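Local structure of Lysine/ornithine decarboxylase (Selenomonas ruminantium, 5GJO) at residues T270-T275 and P282-D287; L306-K311 and P337-G342. The protein decarboxylates L-lysine and L-ornithine with similar efficiency, giving cadaverine and putrescine, as a pyridoxal 5'-phosphate-dependent homodimeric enzyme. The protein carries 2 engineered substitutions. All coordinates share one frame; numbering follows the deposited sequence.

Contact 1: residues T270-T275 and P282-D287; sequences TSVIGT and PWYILD
A classic beta bulge sets Ile-273 and Gly-274 together opposite Ile-285 in the antiparallel hairpin of strands 266-276 and 283-286, moving the register by one residue. Ile-285 O takes a 2.8 Å hydrogen bond from Ile-273 N and a weak one from Gly-274 N at 3.4 Å. In the second subunit, Val-97 packs on Ile-273 and Ile-285, so the bulge borders the dimer interface. Beyond the bulge, Ile-285 N donates almost straight to Gly-274 O (177° at the hydrogen). Val-272 and Leu-286 form a non-hydrogen-bonded pair, as do Thr-275 and Tyr-284, and all four side chains lie on one face of the sheet. There Val-272 CG2 packs against Leu-286 CD2, and Thr-275 CG2 meets the Tyr-284 ring at its edge, in plane, 3.8 Å from CD1. Past Leu-286 the strand ends, and Asp-287 N still reaches Ser-271 O. The end of the Asp-287 side chain reaches toward Thr-270 and Ser-271: CB rests on Ile-273 CG2 (3.8 Å), and CG, set between the backbone N and the carbonyl carbon (chi1 63°), lies 3.6 Å from Ser-271 N and about as far from Ser-271 O. OD2 passes Ser-271 CB and bonds to Thr-21 OG1, which also bonds Ser-271 OG. Asp-287 OD1 accepts two bonds from the same face of the carboxylate: Thr-270 OG1 at 2.7 Å on the anti side, and Ser-271 N from 51° above the plane.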
loop_
_atom_site.group_PDB
_atom_site.type_symbol
_atom_site.label_atom_id
_atom_site.label_comp_id
_atom_site.label_asym_id
_atom_site.label_seq_id
_atom_site.Cartn_x
_atom_site.Cartn_y
_atom_site.Cartn_z
ATOM N N THR A 270 -18.944 -2.722 -0.290
ATOM C CA THR A 270 -18.359 -3.178 0.968
ATOM C C THR A 270 -19.435 -3.355 2.007
ATOM O O THR A 270 -20.411 -2.570 2.043
ATOM C CB THR A 270 -17.164 -2.308 1.364
ATOM O OG1 THR A 270 -16.650 -2.732 2.626
ATOM C CG2 THR A 270 -17.550 -0.869 1.505
ATOM N N SER A 271 -19.277 -4.342 2.879
ATOM C CA SER A 271 -20.265 -4.588 3.955
ATOM C C SER A 271 -19.814 -4.007 5.289
ATOM O O SER A 271 -18.604 -4.022 5.622
ATOM C CB SER A 271 -20.490 -6.082 4.174
ATOM O OG SER A 271 -21.054 -6.657 3.023
ATOM N N VAL A 272 -20.815 -3.607 6.059
ATOM C CA VAL A 272 -20.667 -3.347 7.509
ATOM C C VAL A 272 -20.503 -4.705 8.222
ATOM O O VAL A 272 -21.370 -5.581 8.181
ATOM C CB VAL A 272 -21.882 -2.562 8.109
ATOM C CG1 VAL A 272 -21.712 -2.328 9.646
ATOM C CG2 VAL A 272 -22.035 -1.274 7.339
ATOM N N ILE A 273 -19.344 -4.887 8.806
ATOM C CA ILE A 273 -19.034 -6.106 9.554
ATOM C C ILE A 273 -19.126 -5.929 11.077
ATOM O O ILE A 273 -19.157 -6.920 11.820
ATOM C CB ILE A 273 -17.709 -6.810 9.125
ATOM C CG1 ILE A 273 -16.503 -5.913 9.290
ATOM C CG2 ILE A 273 -17.748 -7.301 7.692
ATOM C CD1 ILE A 273 -15.216 -6.670 9.128
ATOM N N GLY A 274 -19.129 -4.685 11.526
ATOM C CA GLY A 274 -19.298 -4.390 12.952
ATOM C C GLY A 274 -19.828 -2.992 13.163
ATOM O O GLY A 274 -19.640 -2.091 12.322
ATOM N N THR A 275 -20.539 -2.814 14.279
ATOM C CA THR A 275 -20.945 -1.514 14.743
ATOM C C THR A 275 -20.369 -1.251 16.138
ATOM O O THR A 275 -19.973 -2.191 16.876
ATOM C CB THR A 275 -22.445 -1.380 14.864
ATOM O OG1 THR A 275 -22.951 -2.342 15.820
ATOM C CG2 THR A 275 -23.128 -1.666 13.495
ATOM N N PRO A 282 -21.744 6.982 16.356
ATOM C CA PRO A 282 -21.563 5.584 16.074
ATOM C C PRO A 282 -20.377 5.328 15.161
ATOM O O PRO A 282 -20.054 6.188 14.292
ATOM C CB PRO A 282 -22.822 5.189 15.335
ATOM C CG PRO A 282 -23.591 6.381 15.086
ATOM C CD PRO A 282 -22.917 7.543 15.720
ATOM N N TRP A 283 -19.798 4.139 15.271
ATOM C CA TRP A 283 -18.773 3.658 14.325
ATOM C C TRP A 283 -19.314 2.484 13.565
ATOM O O TRP A 283 -20.016 1.601 14.100
ATOM C CB TRP A 283 -17.517 3.196 14.977
ATOM C CG TRP A 283 -16.628 4.248 15.544
ATOM C CD1 TRP A 283 -16.983 5.274 16.387
ATOM C CD2 TRP A 283 -15.201 4.369 15.366
ATOM N NE1 TRP A 283 -15.874 6.057 16.674
ATOM C CE2 TRP A 283 -14.768 5.476 16.123
ATOM C CE3 TRP A 283 -14.254 3.657 14.642
ATOM C CZ2 TRP A 283 -13.437 5.914 16.107
ATOM C CZ3 TRP A 283 -12.959 4.103 14.618
ATOM C CH2 TRP A 283 -12.543 5.196 15.385
ATOM N N TYR A 284 -18.930 2.420 12.312
ATOM C CA TYR A 284 -19.161 1.279 11.495
ATOM C C TYR A 284 -17.832 0.783 10.944
ATOM O O TYR A 284 -17.069 1.572 10.372
ATOM C CB TYR A 284 -20.021 1.673 10.312
ATOM C CG TYR A 284 -21.309 2.279 10.800
ATOM C CD1 TYR A 284 -22.217 1.469 11.457
ATOM C CD2 TYR A 284 -21.596 3.618 10.635
ATOM C CE1 TYR A 284 -23.380 1.986 11.970
ATOM C CE2 TYR A 284 -22.828 4.156 11.081
ATOM C CZ TYR A 284 -23.677 3.318 11.778
ATOM O OH TYR A 284 -24.893 3.715 12.219
ATOM N N ILE A 285 -17.628 -0.525 11.070
ATOM C CA ILE A 285 -16.447 -1.191 10.550
ATOM C C ILE A 285 -16.804 -1.873 9.252
ATOM O O ILE A 285 -17.745 -2.661 9.193
ATOM C CB ILE A 285 -15.883 -2.232 11.551
ATOM C CG1 ILE A 285 -15.509 -1.511 12.837
ATOM C CG2 ILE A 285 -14.631 -2.876 10.970
ATOM C CD1 ILE A 285 -14.621 -0.332 12.677
ATOM N N LEU A 286 -16.076 -1.503 8.182
ATOM C CA LEU A 286 -16.286 -2.084 6.833
ATOM C C LEU A 286 -15.301 -3.190 6.511
ATOM O O LEU A 286 -14.307 -3.250 7.154
ATOM C CB LEU A 286 -16.153 -0.984 5.744
ATOM C CG LEU A 286 -17.074 0.238 5.998
ATOM C CD1 LEU A 286 -16.830 1.250 4.898
ATOM C CD2 LEU A 286 -18.510 -0.226 5.999
ATOM N N ASP A 287 -15.620 -4.056 5.532
ATOM C CA ASP A 287 -14.738 -5.076 5.105
ATOM C C ASP A 287 -13.700 -4.694 4.062
ATOM O O ASP A 287 -12.908 -5.568 3.664
ATOM C CB ASP A 287 -15.421 -6.415 4.839
ATOM C CG ASP A 287 -16.461 -6.376 3.704
ATOM O OD1 ASP A 287 -16.529 -5.414 2.913
ATOM O OD2 ASP A 287 -17.222 -7.389 3.592
#

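Contact 2: residues L306-K311 and P337-G342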
loop_
_atom_site.group_PDB
_atom_site.type_symbol
_atom_site.label_atom_id
_atom_site.label_comp_id
_atom_site.label_asym_id
_atom_site.label_seq_id
_atom_site.Cartn_x
_atom_site.Cartn_y
_atom_site.Cartn_z
ATOM N N LEU A 306 -18.859 8.297 -0.511
ATOM C CA LEU A 306 -19.522 7.218 0.175
ATOM C C LEU A 306 -21.010 7.391 0.137
ATOM O O LEU A 306 -21.500 8.468 0.457
ATOM C CB LEU A 306 -18.974 7.149 1.632
ATOM C CG LEU A 306 -19.680 6.146 2.531
ATOM C CD1 LEU A 306 -19.460 4.685 2.077
ATOM C CD2 LEU A 306 -19.118 6.323 3.891
ATOM N N HIS A 307 -21.740 6.334 -0.194
ATOM C CA HIS A 307 -23.191 6.315 -0.217
ATOM C C HIS A 307 -23.716 5.256 0.717
ATOM O O HIS A 307 -23.406 4.078 0.553
ATOM C CB HIS A 307 -23.757 6.095 -1.638
ATOM C CG HIS A 307 -23.171 7.054 -2.633
ATOM N ND1 HIS A 307 -22.036 6.778 -3.410
ATOM C CD2 HIS A 307 -23.468 8.343 -2.879
ATOM C CE1 HIS A 307 -21.715 7.842 -4.124
ATOM N NE2 HIS A 307 -22.540 8.813 -3.801
ATOM N N CYS A 308 -24.555 5.664 1.653
ATOM C CA CYS A 308 -25.209 4.729 2.597
ATOM C C CYS A 308 -26.651 4.620 2.197
ATOM O O CYS A 308 -27.249 5.561 1.719
ATOM C CB CYS A 308 -25.108 5.241 4.034
ATOM S SG CYS A 308 -23.412 5.449 4.606
ATOM N N PHE A 309 -27.263 3.518 2.421
ATOM C CA PHE A 309 -28.687 3.398 2.029
ATOM C C PHE A 309 -29.566 3.410 3.346
ATOM O O PHE A 309 -29.132 2.951 4.418
ATOM C CB PHE A 309 -28.850 2.115 1.189
ATOM C CG PHE A 309 -28.040 2.080 -0.083
ATOM C CD1 PHE A 309 -28.388 2.831 -1.188
ATOM C CD2 PHE A 309 -26.879 1.318 -0.172
ATOM C CE1 PHE A 309 -27.681 2.822 -2.348
ATOM C CE2 PHE A 309 -26.147 1.322 -1.347
ATOM C CZ PHE A 309 -26.512 2.084 -2.419
ATOM N N GLY A 310 -30.801 3.885 3.270
ATOM C CA GLY A 310 -31.714 3.958 4.439
ATOM C C GLY A 310 -32.315 5.337 4.516
ATOM O O GLY A 310 -31.593 6.324 4.298
ATOM N N LYS A 311 -33.622 5.440 4.849
ATOM C CA LYS A 311 -34.394 6.734 4.721
ATOM C C LYS A 311 -34.652 7.525 6.041
ATOM O O LYS A 311 -35.306 8.622 5.972
ATOM C CB LYS A 311 -35.786 6.521 4.013
ATOM C CG LYS A 311 -35.757 5.795 2.649
ATOM C CD LYS A 311 -37.170 5.490 2.131
ATOM C CE LYS A 311 -37.151 4.536 0.935
ATOM N NZ LYS A 311 -38.026 5.039 -0.164
ATOM N N PRO A 337 -27.239 7.259 8.047
ATOM C CA PRO A 337 -28.313 6.619 8.751
ATOM C C PRO A 337 -27.851 5.557 9.674
ATOM O O PRO A 337 -26.620 5.257 9.722
ATOM C CB PRO A 337 -29.193 6.092 7.639
ATOM C CG PRO A 337 -28.218 5.740 6.592
ATOM C CD PRO A 337 -27.166 6.782 6.654
ATOM N N GLU A 338 -28.783 5.017 10.457
ATOM C CA GLU A 338 -28.446 3.957 11.359
ATOM C C GLU A 338 -28.212 2.699 10.543
ATOM O O GLU A 338 -29.101 2.256 9.811
ATOM C CB GLU A 338 -29.581 3.679 12.370
ATOM C CG GLU A 338 -29.318 2.424 13.194
ATOM C CD GLU A 338 -30.344 2.116 14.304
ATOM O OE1 GLU A 338 -29.979 1.442 15.272
ATOM O OE2 GLU A 338 -31.495 2.542 14.207
ATOM N N LEU A 339 -26.985 2.202 10.515
ATOM C CA LEU A 339 -26.642 0.977 9.802
ATOM C C LEU A 339 -26.482 -0.246 10.744
ATOM O O LEU A 339 -26.214 -0.075 11.942
ATOM C CB LEU A 339 -25.312 1.195 9.000
ATOM C CG LEU A 339 -25.289 2.361 8.034
ATOM C CD1 LEU A 339 -23.907 2.497 7.390
ATOM C CD2 LEU A 339 -26.355 2.204 6.979
ATOM N N LYS A 340 -26.634 -1.429 10.183
ATOM C CA LYS A 340 -26.525 -2.678 10.937
ATOM C C LYS A 340 -25.540 -3.570 10.235
ATOM O O LYS A 340 -25.311 -3.438 9.012
ATOM C CB LYS A 340 -27.822 -3.446 10.963
ATOM C CG LYS A 340 -29.078 -2.654 11.149
ATOM C CD LYS A 340 -29.316 -2.327 12.593
ATOM C CE LYS A 340 -30.660 -1.604 12.761
ATOM N NZ LYS A 340 -31.318 -2.147 13.970
ATOM N N ILE A 341 -24.973 -4.497 10.997
ATOM C CA ILE A 341 -24.077 -5.500 10.453
ATOM C C ILE A 341 -24.775 -6.196 9.290
ATOM O O ILE A 341 -25.992 -6.537 9.388
ATOM C CB ILE A 341 -23.685 -6.524 11.511
ATOM C CG1 ILE A 341 -22.766 -5.839 12.516
ATOM C CG2 ILE A 341 -22.987 -7.745 10.858
ATOM C CD1 ILE A 341 -22.367 -6.741 13.688
ATOM N N GLY A 342 -24.037 -6.366 8.174
ATOM C CA GLY A 342 -24.625 -6.971 6.977
ATOM C C GLY A 342 -25.133 -5.973 5.931
ATOM O O GLY A 342 -25.299 -6.367 4.744
#
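Two loops of the C-terminal beta domain meet here: residues 308-310, which follow strand 306-307, and the 337-342 connection between strands 329-336 and 344-347. No hydrogen bond joins them, and the contact is a small apolar one centred on the Pro-337 ring. Cys-308 comes to the ring with its CB, 3.7 Å from Pro-337 CD. Its sulfur lies anti to the carbonyl carbon (chi1 -60°), which turns SG away from the ring and toward Leu-339 CD1 at 4.1 Å. The two methyls of Leu-339 divide their work: while CD1 meets that sulfur, CD2 lies 3.9 Å from Phe-309 O. The same carbonyl oxygen is 3.7 Å from Pro-337 CG, so it sits against carbon from both Pro-337 and Leu-339. Gly-310, whose positive phi suits glycine, carries the chain on past the ring, with its O 4.1 Å from Pro-337 CB. Phe-319 of strand 315-320 packs against both Cys-308 and Leu-339, while Phe-334 touches Cys-308 and Val-345 touches Leu-339. Cys-308 and Leu-339 thus carry a loop-to-loop contact on to the sheet, at the margin of the C-terminal beta domain that class-II (fold III) decarboxylases add to their PLP-binding barrel.

Contacts 1 and 2 lie about 10 Å apart, centre to centre, and reach the same mixed beta sheet. Loop 337-342 joins them directly: Val-272 O and Gly-342 N are 2.8 Å apart, a probable hydrogen bond, and the Tyr-284 OH to Leu-339 N bond measures 3.1 Å. Phe-319, shared with contact 2, meets the Tyr-284 ring of contact 1 with planes at about 45°. Contact 1 is nearer the catalytic region: the Ile-285 side chain is about 10 Å from that of Cys-324, the probable proton donor shared between subunits, and about 13 Å from a bound pyridoxal phosphate. Contact 2 lies away from the cofactor and the active site.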